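V-type ATP synthase alpha chain (Nanoarchaeum equitans Kin4-M, PDB 5BN4) is the A subunit of an archaeal V-type ATP synthase, built around a P-loop nucleotide-binding domain of the ATP synthase alpha/beta family. Local coordinates at residues S314-A319 / S372-G377. Numbering follows the deposited sequence.
Sequences SVVVNA and SLTIIG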
loop_
_atom_site.group_PDB
_atom_site.type_symbol
_atom_site.label_atom_id
_atom_site.label_comp_id
_atom_site.label_asym_id
_atom_site.label_seq_id
_atom_site.Cartn_x
_atom_site.Cartn_y
_atom_site.Cartn_z
ATOM N N SER A 314 -5.156 -46.503 1.541
ATOM C CA SER A 314 -5.552 -45.111 1.365
ATOM C C SER A 314 -5.077 -44.288 2.556
ATOM O O SER A 314 -5.397 -44.599 3.703
ATOM C CB SER A 314 -7.068 -44.995 1.215
ATOM O OG SER A 314 -7.717 -45.239 2.452
ATOM N N VAL A 315 -4.310 -43.239 2.274
ATOM C CA VAL A 315 -3.708 -42.412 3.313
ATOM C C VAL A 315 -4.141 -40.955 3.175
ATOM O O VAL A 315 -4.234 -40.429 2.065
ATOM C CB VAL A 315 -2.169 -42.466 3.236
ATOM C CG1 VAL A 315 -1.546 -41.840 4.472
ATOM C CG2 VAL A 315 -1.696 -43.899 3.070
ATOM N N VAL A 316 -4.405 -40.306 4.304
ATOM C CA VAL A 316 -4.711 -38.880 4.306
ATOM C C VAL A 316 -3.716 -38.114 5.182
ATOM O O VAL A 316 -3.342 -38.571 6.262
ATOM C CB VAL A 316 -6.169 -38.597 4.748
ATOM C CG1 VAL A 316 -6.417 -39.091 6.164
ATOM C CG2 VAL A 316 -6.491 -37.112 4.629
ATOM N N VAL A 317 -3.275 -36.959 4.695
ATOM C CA VAL A 317 -2.326 -36.130 5.428
ATOM C C VAL A 317 -2.901 -34.740 5.689
ATOM O O VAL A 317 -3.240 -34.014 4.755
ATOM C CB VAL A 317 -0.980 -35.998 4.669
ATOM C CG1 VAL A 317 -0.118 -34.909 5.284
ATOM C CG2 VAL A 317 -0.237 -37.325 4.658
ATOM N N ASN A 318 -3.013 -34.381 6.965
ATOM C CA ASN A 318 -3.443 -33.044 7.360
ATOM C C ASN A 318 -2.261 -32.205 7.833
ATOM O O ASN A 318 -1.586 -32.561 8.800
ATOM C CB ASN A 318 -4.499 -33.123 8.466
ATOM C CG ASN A 318 -5.721 -33.921 8.054
ATOM O OD1 ASN A 318 -5.742 -35.147 8.165
ATOM N ND2 ASN A 318 -6.751 -33.226 7.582
ATOM N N ALA A 319 -2.012 -31.092 7.150
ATOM C CA ALA A 319 -0.890 -30.222 7.488
ATOM C C ALA A 319 -1.361 -28.905 8.100
ATOM O O ALA A 319 -1.883 -28.035 7.402
ATOM C CB ALA A 319 -0.030 -29.961 6.258
ATOM N N SER A 372 -3.743 -44.539 -2.434
ATOM C CA SER A 372 -3.965 -43.117 -2.654
ATOM C C SER A 372 -3.448 -42.275 -1.492
ATOM O O SER A 372 -3.513 -42.686 -0.334
ATOM C CB SER A 372 -5.451 -42.832 -2.889
ATOM O OG SER A 372 -6.214 -43.102 -1.729
ATOM N N LEU A 373 -2.928 -41.095 -1.812
ATOM C CA LEU A 373 -2.483 -40.152 -0.794
ATOM C C LEU A 373 -3.215 -38.826 -0.958
ATOM O O LEU A 373 -2.994 -38.099 -1.925
ATOM C CB LEU A 373 -0.969 -39.939 -0.875
ATOM C CG LEU A 373 -0.350 -38.935 0.100
ATOM C CD1 LEU A 373 -0.768 -39.232 1.530
ATOM C CD2 LEU A 373 1.168 -38.940 -0.022
ATOM N N THR A 374 -4.101 -38.526 -0.013
ATOM C CA THR A 374 -4.844 -37.273 -0.029
ATOM C C THR A 374 -4.200 -36.271 0.921
ATOM O O THR A 374 -3.993 -36.564 2.098
ATOM C CB THR A 374 -6.315 -37.484 0.371
ATOM O OG1 THR A 374 -6.945 -38.365 -0.565
ATOM C CG2 THR A 374 -7.056 -36.158 0.388
ATOM N N ILE A 375 -3.880 -35.089 0.404
ATOM C CA ILE A 375 -3.207 -34.064 1.194
ATOM C C ILE A 375 -4.092 -32.846 1.441
ATOM O O ILE A 375 -4.474 -32.143 0.506
ATOM C CB ILE A 375 -1.904 -33.596 0.516
ATOM C CG1 ILE A 375 -0.922 -34.760 0.379
ATOM C CG2 ILE A 375 -1.276 -32.455 1.299
ATOM C CD1 ILE A 375 0.394 -34.371 -0.260
ATOM N N ILE A 376 -4.408 -32.599 2.707
ATOM C CA ILE A 376 -5.169 -31.417 3.089
ATOM C C ILE A 376 -4.226 -30.411 3.741
ATOM O O ILE A 376 -3.567 -30.724 4.732
ATOM C CB ILE A 376 -6.300 -31.766 4.076
ATOM C CG1 ILE A 376 -7.057 -33.016 3.614
ATOM C CG2 ILE A 376 -7.242 -30.586 4.252
ATOM C CD1 ILE A 376 -7.653 -32.903 2.227
ATOM N N GLY A 377 -4.160 -29.206 3.183
ATOM C CA GLY A 377 -3.235 -28.200 3.668
ATOM C C GLY A 377 -3.896 -26.952 4.221
ATOM O O GLY A 377 -4.613 -26.248 3.511
HETATM O O HOH W 1 -6.438 -41.074 0.713
#
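Val315, Val317 and Ala319 pair with the strand of Ser372, Thr374 and Ile376 through five backbone hydrogen bonds, and the two strands run parallel, the axes of the two segments making an angle of 16°. The amides of Val315, Val317 and Ala319 donate to the carbonyls of Ser372, Thr374 and Ile376, while Thr374 N and Ile376 N return bonds to the carbonyls of Val315 and Val317. The bond from Val317 N to Thr374 O measures 2.7 Å, and all five are close to straight. CA-H...O contacts fill in between them, among them Val316 CA to Thr374 O at 3.3 Å.

Apolar packing dominates one face of the sheet, where Leu373 leans across the strand boundary. With CG anti to its backbone N (chi1 178°), Leu373 brings CD1 to 3.7 Å from Val317 CG2 and 3.9 Å from Val315 CB, so that one methyl sits against both valines. Phe356 of helix 349-357 packs on Ile375 and Ala319 of this face.

The other face, with Val316 and Ile376 among its polar groups, is mixed. A water donates to Val315 O (2.7 Å) and also hydrogen-bonds Ser372 OG and Thr374 OG1, giving that carbonyl a second partner beside Thr374 N; Thr374 OG1 is bonded to Gly216 N as well. Further along, Asn318 and Ile376 lie alongside each other, Asn318 ND2 resting 3.8 Å from Ile376 CB, while the same amide nitrogen hydrogen-bonds Asn233 OD1 of helix 229-239.

Strand 244-250 pairs with the far edge of 314-319, and 218-222, which probably leads into the P-loop (Walker A) before helix 229-239, joins 370-379. Both strands are thus interior members of the parallel part of a mixed sheet, packed against helices as in the P-loop NTPase fold.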